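Local structure of deacylase (Burkholderia multivorans, 5THW) at residues D268-I273 with V306-P311; E125-L130 with H139-V144. The protein binds two zinc ions per subunit and probably hydrolyses the carbamoyl group of N-carbamoyl-L-amino acids. One frame throughout, in Å; residues are numbered along the deposited sequence.

Interaction 1. Residues D268-I273 with V306-P311; sequences DLVNRI and VDFRHP. With URP (N-(aminocarbonyl)-beta-alanine), chain G.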
ATOM      1  N   ASP A 268     -12.311  -8.657   6.835  1.00 36.11           N
ATOM      2  CA  ASP A 268     -13.325  -8.915   7.846  1.00 28.42           C
ATOM      3  C   ASP A 268     -13.920 -10.313   7.703  1.00 32.24           C
ATOM      4  O   ASP A 268     -14.207 -10.977   8.706  1.00 33.26           O
ATOM      5  CB  ASP A 268     -14.415  -7.855   7.765  1.00 32.83           C
ATOM      6  CG  ASP A 268     -15.232  -7.773   9.029  1.00 52.24           C
ATOM      7  OD1 ASP A 268     -14.775  -7.131   9.998  1.00 53.56           O
ATOM      8  OD2 ASP A 268     -16.333  -8.366   9.047  1.00 63.70           O
ATOM      9  N   LEU A 269     -14.123 -10.771   6.468  1.00 37.01           N
ATOM     10  CA  LEU A 269     -14.614 -12.125   6.243  1.00 29.52           C
ATOM     11  C   LEU A 269     -13.632 -13.157   6.773  1.00 37.74           C
ATOM     12  O   LEU A 269     -14.035 -14.140   7.409  1.00 37.69           O
ATOM     13  CB  LEU A 269     -14.844 -12.350   4.755  1.00 32.66           C
ATOM     14  CG  LEU A 269     -15.016 -13.806   4.328  1.00 35.69           C
ATOM     15  CD1 LEU A 269     -16.391 -14.343   4.740  1.00 31.08           C
ATOM     16  CD2 LEU A 269     -14.794 -13.920   2.830  1.00 29.95           C
ATOM     17  N   VAL A 270     -12.341 -12.949   6.512  1.00 28.80           N
ATOM     18  CA  VAL A 270     -11.309 -13.852   7.006  1.00 35.34           C
ATOM     19  C   VAL A 270     -11.343 -13.918   8.527  1.00 36.80           C
ATOM     20  O   VAL A 270     -11.311 -15.004   9.118  1.00 37.46           O
ATOM     21  CB  VAL A 270      -9.934 -13.406   6.471  1.00 28.05           C
ATOM     22  CG1 VAL A 270      -8.782 -13.988   7.305  1.00 28.02           C
ATOM     23  CG2 VAL A 270      -9.807 -13.807   5.011  1.00 27.99           C
ATOM     24  N   ASN A 271     -11.456 -12.759   9.182  1.00 39.28           N
ATOM     25  CA  ASN A 271     -11.571 -12.733  10.634  1.00 34.97           C
ATOM     26  C   ASN A 271     -12.797 -13.504  11.098  1.00 37.74           C
ATOM     27  O   ASN A 271     -12.751 -14.212  12.112  1.00 35.62           O
ATOM     28  CB  ASN A 271     -11.627 -11.285  11.129  1.00 33.43           C
ATOM     29  CG  ASN A 271     -11.766 -11.186  12.644  1.00 33.69           C
ATOM     30  OD1 ASN A 271     -10.790 -11.380  13.364  1.00 38.43           O
ATOM     31  ND2 ASN A 271     -12.964 -10.869  13.128  1.00 30.82           N
ATOM     32  N   ARG A 272     -13.902 -13.387  10.357  1.00 43.76           N
ATOM     33  CA  ARG A 272     -15.140 -14.055  10.737  1.00 44.43           C
ATOM     34  C   ARG A 272     -15.004 -15.573  10.625  1.00 43.88           C
ATOM     35  O   ARG A 272     -15.403 -16.314  11.532  1.00 35.71           O
ATOM     36  CB  ARG A 272     -16.286 -13.535   9.864  1.00 41.97           C
ATOM     37  CG  ARG A 272     -17.665 -13.918  10.341  1.00 46.38           C
ATOM     38  CD  ARG A 272     -17.891 -13.405  11.749  1.00 58.02           C
ATOM     39  NE  ARG A 272     -18.022 -14.492  12.718  1.00 66.40           N
ATOM     40  CZ  ARG A 272     -17.937 -14.333  14.036  1.00 67.86           C
ATOM     41  NH1 ARG A 272     -18.078 -15.380  14.842  1.00 68.45           N
ATOM     42  NH2 ARG A 272     -17.706 -13.128  14.546  1.00 63.70           N
ATOM     43  N   ILE A 273     -14.432 -16.051   9.517  1.00 42.11           N
ATOM     44  CA  ILE A 273     -14.231 -17.485   9.318  1.00 43.64           C
ATOM     45  C   ILE A 273     -13.426 -18.085  10.467  1.00 39.85           C
ATOM     46  O   ILE A 273     -13.730 -19.185  10.947  1.00 38.56           O
ATOM     47  CB  ILE A 273     -13.568 -17.732   7.946  1.00 41.14           C
ATOM     48  CG1 ILE A 273     -14.576 -17.472   6.824  1.00 34.27           C
ATOM     49  CG2 ILE A 273     -12.978 -19.135   7.840  1.00 35.26           C
ATOM     50  CD1 ILE A 273     -13.978 -17.448   5.447  1.00 33.46           C
ATOM     51  N   VAL A 306      -3.973 -14.456   2.640  1.00 36.17           N
ATOM     52  CA  VAL A 306      -4.838 -15.094   3.625  1.00 34.37           C
ATOM     53  C   VAL A 306      -4.084 -16.253   4.265  1.00 37.25           C
ATOM     54  O   VAL A 306      -3.417 -17.031   3.577  1.00 42.82           O
ATOM     55  CB  VAL A 306      -6.162 -15.580   2.990  1.00 34.79           C
ATOM     56  CG1 VAL A 306      -6.955 -16.416   3.976  1.00 35.06           C
ATOM     57  CG2 VAL A 306      -7.007 -14.382   2.506  1.00 24.40           C
ATOM     58  N   ASP A 307      -4.201 -16.364   5.583  1.00 39.44           N
ATOM     59  CA  ASP A 307      -3.546 -17.386   6.394  1.00 30.94           C
ATOM     60  C   ASP A 307      -4.643 -18.134   7.149  1.00 32.54           C
ATOM     61  O   ASP A 307      -5.330 -17.542   7.987  1.00 35.88           O
ATOM     62  CB  ASP A 307      -2.547 -16.727   7.353  1.00 33.72           C
ATOM     63  CG  ASP A 307      -1.766 -17.729   8.214  1.00 44.37           C
ATOM     64  OD1 ASP A 307      -0.517 -17.675   8.200  1.00 40.79           O
ATOM     65  OD2 ASP A 307      -2.388 -18.562   8.912  1.00 47.32           O
ATOM     66  N   PHE A 308      -4.847 -19.409   6.819  1.00 26.87           N
ATOM     67  CA  PHE A 308      -5.792 -20.268   7.523  1.00 29.86           C
ATOM     68  C   PHE A 308      -5.040 -21.390   8.233  1.00 38.40           C
ATOM     69  O   PHE A 308      -4.104 -21.977   7.674  1.00 31.37           O
ATOM     70  CB  PHE A 308      -6.826 -20.882   6.573  1.00 36.36           C
ATOM     71  CG  PHE A 308      -7.950 -19.957   6.193  1.00 35.99           C
ATOM     72  CD1 PHE A 308      -8.232 -18.830   6.944  1.00 34.87           C
ATOM     73  CD2 PHE A 308      -8.766 -20.258   5.111  1.00 35.36           C
ATOM     74  CE1 PHE A 308      -9.277 -17.985   6.592  1.00 26.37           C
ATOM     75  CE2 PHE A 308      -9.819 -19.427   4.761  1.00 36.98           C
ATOM     76  CZ  PHE A 308     -10.075 -18.286   5.506  1.00 31.21           C
ATOM     77  N   ARG A 309      -5.440 -21.691   9.466  1.00 43.03           N
ATOM     78  CA  ARG A 309      -4.846 -22.798  10.207  1.00 40.55           C
ATOM     79  C   ARG A 309      -5.912 -23.506  11.026  1.00 41.42           C
ATOM     80  O   ARG A 309      -6.833 -22.867  11.536  1.00 43.44           O
ATOM     81  CB  ARG A 309      -3.714 -22.330  11.137  1.00 34.84           C
ATOM     82  CG  ARG A 309      -2.644 -21.530  10.437  1.00 35.05           C
ATOM     83  CD  ARG A 309      -1.528 -21.093  11.346  1.00 31.21           C
ATOM     84  NE  ARG A 309      -0.745 -20.045  10.701  1.00 37.68           N
ATOM     85  CZ  ARG A 309       0.562 -19.877  10.862  1.00 41.97           C
ATOM     86  NH1 ARG A 309       1.247 -20.703  11.647  1.00 36.23           N
ATOM     87  NH2 ARG A 309       1.183 -18.886  10.229  1.00 39.81           N
ATOM     88  N   HIS A 310      -5.793 -24.828  11.128  1.00 43.34           N
ATOM     89  CA  HIS A 310      -6.626 -25.602  12.037  1.00 45.73           C
ATOM     90  C   HIS A 310      -5.965 -26.952  12.265  1.00 49.93           C
ATOM     91  O   HIS A 310      -5.281 -27.461  11.369  1.00 46.07           O
ATOM     92  CB  HIS A 310      -8.050 -25.784  11.492  1.00 43.77           C
ATOM     93  CG  HIS A 310      -9.058 -26.108  12.554  1.00 43.58           C
ATOM     94  ND1 HIS A 310      -9.325 -27.398  12.960  1.00 48.07           N
ATOM     95  CD2 HIS A 310      -9.841 -25.305  13.315  1.00 40.60           C
ATOM     96  CE1 HIS A 310     -10.236 -27.377  13.918  1.00 45.41           C
ATOM     97  NE2 HIS A 310     -10.564 -26.119  14.154  1.00 42.45           N
ATOM     98  N   PRO A 311      -6.111 -27.537  13.460  1.00 47.26           N
ATOM     99  CA  PRO A 311      -5.552 -28.879  13.693  1.00 46.21           C
ATOM    100  C   PRO A 311      -6.327 -29.993  13.020  1.00 46.34           C
ATOM    101  O   PRO A 311      -5.802 -31.110  12.933  1.00 46.25           O
ATOM    102  CB  PRO A 311      -5.594 -29.015  15.220  1.00 40.29           C
ATOM    103  CG  PRO A 311      -6.679 -28.082  15.648  1.00 37.00           C
ATOM    104  CD  PRO A 311      -6.595 -26.920  14.705  1.00 41.40           C
TER
HETATM  105  O2  URP G 503       7.051 -18.984  13.175  1.00 47.16           O
HETATM  106  C2  URP G 503       7.643 -19.784  12.477  1.00 43.79           C
HETATM  107  N3  URP G 503       8.964 -19.888  12.526  1.00 52.74           N
HETATM  108  N1  URP G 503       6.992 -20.565  11.626  1.00 47.69           N
HETATM  109  C6  URP G 503       6.778 -20.148  10.250  1.00 48.67           C
HETATM  110  C5  URP G 503       5.651 -20.922   9.583  1.00 42.26           C
HETATM  111  C4  URP G 503       4.362 -20.478  10.225  1.00 53.81           C
HETATM  112  O42 URP G 503       3.766 -21.275  10.986  1.00 61.69           O
HETATM  113  O41 URP G 503       3.940 -19.328   9.975  1.00 49.55           O
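The F308 ring meets helix residues V270 and I273 with its far corner, while V306 CG1, two residues back on its own strand, sits over the centre of one ring face, 3.8 Å above the plane. I273 crosses the ring at about a right angle, V270 at a slant, and their methyls lie neither squarely over a face nor at an edge: I273 CG2 is 3.8 Å from F308 CZ, and V270 CG1 is 4.1 Å from F308 CE1. F308 CG stands beside the backbone N (chi1 -79°), a setting from which the ring reaches the helix although its CB does not point there.

The guanidinium of R309, on the strand's other side, has D307 in plane at one edge, held side-on: R309 NE gives a 2.8 Å salt-bridge bond to D307 OD2 and NH2 binds OD1, each D307 oxygen using its syn lone pair, which should fix the group's rotation. Near the plane at another edge, R309 NH1 donates to URP O42 at 2.7 Å and NH2 to O41, so arginine suits the ligand carboxylate.

V270 divides its branches: CG1 goes to the ring, and CG2 lies 3.8 Å from V306 CG2 as the two valines slide past each other in opposite directions. Branched and aromatic residues suit this buried, apolar seam.

Within the M20 dimerisation region, segment 268-273 of helix 259-275 runs almost parallel (4°) to segment 306-310 of strand 297-310, which carries R309 into the ligand pocket. A283 of strand 282-291 and M319, A322 and L323 of helix 313-334 add to the packing.

Interaction 2. Residues E125-L130 with H139-V144; sequences EVIRSL and HPIEVV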
ATOM      1  N   GLU A 125      24.744 -26.372  21.048  1.00 46.59           N
ATOM      2  CA  GLU A 125      25.075 -26.684  22.428  1.00 44.25           C
ATOM      3  C   GLU A 125      25.080 -28.191  22.668  1.00 50.62           C
ATOM      4  O   GLU A 125      25.846 -28.685  23.507  1.00 59.61           O
ATOM      5  CB  GLU A 125      24.107 -25.973  23.372  1.00 41.80           C
ATOM      6  CG  GLU A 125      24.287 -26.354  24.829  1.00 48.07           C
ATOM      7  CD  GLU A 125      25.660 -25.976  25.369  1.00 55.96           C
ATOM      8  OE1 GLU A 125      26.148 -26.686  26.272  1.00 54.48           O
ATOM      9  OE2 GLU A 125      26.258 -24.991  24.876  1.00 52.30           O
ATOM     10  N   VAL A 126      24.253 -28.939  21.936  1.00 43.17           N
ATOM     11  CA  VAL A 126      24.289 -30.395  22.046  1.00 45.80           C
ATOM     12  C   VAL A 126      25.650 -30.924  21.620  1.00 50.87           C
ATOM     13  O   VAL A 126      26.251 -31.769  22.299  1.00 56.17           O
ATOM     14  CB  VAL A 126      23.162 -31.025  21.211  1.00 44.70           C
ATOM     15  CG1 VAL A 126      23.379 -32.522  21.093  1.00 42.44           C
ATOM     16  CG2 VAL A 126      21.802 -30.710  21.831  1.00 40.45           C
ATOM     17  N   ILE A 127      26.166 -30.421  20.495  1.00 55.06           N
ATOM     18  CA  ILE A 127      27.467 -30.867  20.003  1.00 54.38           C
ATOM     19  C   ILE A 127      28.573 -30.486  20.981  1.00 49.41           C
ATOM     20  O   ILE A 127      29.477 -31.282  21.256  1.00 53.81           O
ATOM     21  CB  ILE A 127      27.717 -30.319  18.588  1.00 47.13           C
ATOM     22  CG1 ILE A 127      26.771 -31.019  17.613  1.00 47.29           C
ATOM     23  CG2 ILE A 127      29.170 -30.528  18.169  1.00 45.05           C
ATOM     24  CD1 ILE A 127      26.773 -30.450  16.232  1.00 46.44           C
ATOM     25  N   ARG A 128      28.514 -29.270  21.527  1.00 45.49           N
ATOM     26  CA  ARG A 128      29.521 -28.858  22.500  1.00 49.02           C
ATOM     27  C   ARG A 128      29.454 -29.704  23.770  1.00 58.75           C
ATOM     28  O   ARG A 128      30.493 -30.127  24.295  1.00 55.45           O
ATOM     29  CB  ARG A 128      29.347 -27.376  22.837  1.00 42.27           C
ATOM     30  CG  ARG A 128      29.742 -26.431  21.718  1.00 47.33           C
ATOM     31  CD  ARG A 128      29.238 -25.023  21.978  1.00 59.71           C
ATOM     32  NE  ARG A 128      29.876 -24.042  21.103  1.00 67.20           N
ATOM     33  CZ  ARG A 128      29.554 -22.752  21.062  1.00 67.83           C
ATOM     34  NH1 ARG A 128      28.584 -22.279  21.838  1.00 68.62           N
ATOM     35  NH2 ARG A 128      30.195 -21.937  20.235  1.00 66.10           N
ATOM     36  N   SER A 129      28.241 -30.002  24.252  1.00 55.26           N
ATOM     37  CA  SER A 129      28.112 -30.788  25.479  1.00 50.21           C
ATOM     38  C   SER A 129      28.655 -32.198  25.291  1.00 49.72           C
ATOM     39  O   SER A 129      29.313 -32.744  26.188  1.00 49.99           O
ATOM     40  CB  SER A 129      26.649 -30.842  25.930  1.00 51.43           C
ATOM     41  OG  SER A 129      26.184 -29.584  26.387  1.00 51.60           O
ATOM     42  N   LEU A 130      28.389 -32.807  24.130  1.00 46.75           N
ATOM     43  CA  LEU A 130      28.946 -34.124  23.838  1.00 50.76           C
ATOM     44  C   LEU A 130      30.470 -34.085  23.821  1.00 64.82           C
ATOM     45  O   LEU A 130      31.132 -35.004  24.323  1.00 73.33           O
ATOM     46  CB  LEU A 130      28.403 -34.627  22.505  1.00 50.60           C
ATOM     47  CG  LEU A 130      26.915 -34.957  22.474  1.00 56.15           C
ATOM     48  CD1 LEU A 130      26.478 -35.297  21.057  1.00 49.44           C
ATOM     49  CD2 LEU A 130      26.610 -36.106  23.435  1.00 60.82           C
ATOM     50  N   HIS A 139      25.440 -43.238  15.693  1.00 77.87           N
ATOM     51  CA  HIS A 139      25.079 -42.456  14.523  1.00 73.68           C
ATOM     52  C   HIS A 139      25.765 -41.091  14.540  1.00 71.76           C
ATOM     53  O   HIS A 139      26.012 -40.524  15.610  1.00 70.10           O
ATOM     54  CB  HIS A 139      23.573 -42.247  14.471  1.00 74.89           C
ATOM     55  CG  HIS A 139      22.794 -43.494  14.204  1.00 75.42           C
ATOM     56  ND1 HIS A 139      22.358 -43.842  12.944  1.00 74.07           N
ATOM     57  CD2 HIS A 139      22.363 -44.469  15.037  1.00 73.63           C
ATOM     58  CE1 HIS A 139      21.692 -44.982  13.013  1.00 77.94           C
ATOM     59  NE2 HIS A 139      21.681 -45.384  14.271  1.00 77.13           N
ATOM     60  N   PRO A 140      26.076 -40.540  13.368  1.00 62.95           N
ATOM     61  CA  PRO A 140      26.512 -39.142  13.317  1.00 57.85           C
ATOM     62  C   PRO A 140      25.363 -38.220  13.680  1.00 62.15           C
ATOM     63  O   PRO A 140      24.188 -38.556  13.519  1.00 59.30           O
ATOM     64  CB  PRO A 140      26.935 -38.946  11.856  1.00 63.99           C
ATOM     65  CG  PRO A 140      26.263 -40.055  11.097  1.00 65.11           C
ATOM     66  CD  PRO A 140      26.128 -41.199  12.051  1.00 60.02           C
ATOM     67  N   ILE A 141      25.712 -37.044  14.181  1.00 64.16           N
ATOM     68  CA  ILE A 141      24.729 -36.045  14.571  1.00 62.61           C
ATOM     69  C   ILE A 141      24.939 -34.823  13.697  1.00 63.32           C
ATOM     70  O   ILE A 141      26.083 -34.444  13.418  1.00 66.68           O
ATOM     71  CB  ILE A 141      24.830 -35.686  16.067  1.00 58.97           C
ATOM     72  CG1 ILE A 141      24.133 -36.754  16.907  1.00 59.08           C
ATOM     73  CG2 ILE A 141      24.224 -34.316  16.343  1.00 57.23           C
ATOM     74  CD1 ILE A 141      24.566 -36.760  18.347  1.00 58.73           C
ATOM     75  N   GLU A 142      23.841 -34.230  13.233  1.00 51.28           N
ATOM     76  CA  GLU A 142      23.913 -33.044  12.401  1.00 48.13           C
ATOM     77  C   GLU A 142      22.986 -31.978  12.958  1.00 50.46           C
ATOM     78  O   GLU A 142      21.921 -32.281  13.501  1.00 56.44           O
ATOM     79  CB  GLU A 142      23.553 -33.355  10.943  1.00 53.25           C
ATOM     80  CG  GLU A 142      24.636 -34.148  10.216  1.00 61.01           C
ATOM     81  CD  GLU A 142      24.298 -34.421   8.761  1.00 58.31           C
ATOM     82  OE1 GLU A 142      23.281 -33.878   8.280  1.00 56.30           O
ATOM     83  OE2 GLU A 142      25.040 -35.182   8.100  1.00 59.03           O
ATOM     84  N   VAL A 143      23.421 -30.726  12.835  1.00 44.49           N
ATOM     85  CA  VAL A 143      22.599 -29.554  13.113  1.00 45.04           C
ATOM     86  C   VAL A 143      22.413 -28.808  11.797  1.00 47.52           C
ATOM     87  O   VAL A 143      23.391 -28.550  11.085  1.00 49.28           O
ATOM     88  CB  VAL A 143      23.238 -28.652  14.185  1.00 46.88           C
ATOM     89  CG1 VAL A 143      22.388 -27.427  14.420  1.00 46.37           C
ATOM     90  CG2 VAL A 143      23.413 -29.426  15.481  1.00 48.05           C
ATOM     91  N   VAL A 144      21.167 -28.462  11.476  1.00 38.30           N
ATOM     92  CA  VAL A 144      20.804 -27.963  10.155  1.00 38.86           C
ATOM     93  C   VAL A 144      20.211 -26.568  10.275  1.00 46.47           C
ATOM     94  O   VAL A 144      19.402 -26.306  11.171  1.00 47.06           O
ATOM     95  CB  VAL A 144      19.811 -28.905   9.444  1.00 40.19           C
ATOM     96  CG1 VAL A 144      19.571 -28.442   8.020  1.00 45.45           C
ATOM     97  CG2 VAL A 144      20.337 -30.334   9.449  1.00 38.26           C
TER
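Apolar contacts join helix and strand here, all between aliphatic carbons. I127 CD1 reaches V143 CG2 at 3.6 Å, the two side chains meeting at a slant, whereas L130 and I141 point at each other tip to tip, L130 CD1 to I141 CD1 also 3.6 Å. A looser touch, I127 CG1 to I141 CG2 at 4.4 Å, closes the row. In I127, CG1 lies beside the backbone N (chi1 -70°) and the chain then runs extended (chi2 172°), carrying CD1 out to the valine. Beta-branched I141 and V143 suit a strand, and I127 and L130 are long enough to meet them across segment axes 9.6 Å apart.

One side-chain hydrogen bond lies within the helix. E125 O accepts S129 N at 2.8 Å and S129 OG at 3.0 Å, from opposite faces of its carbonyl plane. This second bond satisfies the hydroxyl of a buried serine.

Charges lie on other sides of the two elements: E125 pairs with R31, and E142, whose CB points away from the helix, pairs with R88 and R202.

Helix 117-132 links strand 99-103 to the parallel strand 141-145 in a beta-alpha-beta crossover, with segment 125-130 at 150° to segment 141-144, close to antiparallel. Helix 411-429 flanks the contact, with L426 against L130 and M425 against I141.

How the interactions relate
Both contacts are buried helix-on-strand packing of aliphatic groups, with an aromatic ring added in interaction 1, but they share no helix or strand and their centres are about 39 Å apart, on opposite sides of the chain's centre. Interaction 2 belongs to the zinc-binding part of the fold: the side chain of V143 is about 11 Å from that of H104, a zinc ligand, yet the contact itself touches no site. Interaction 1 lies in the family's dimerisation region: on the strand's other side R309 binds the ligand, and on the helix D268 forms a salt bridge with R265 of the second subunit. Its segments run nearly parallel, against 150° in interaction 2, which no other subunit touches.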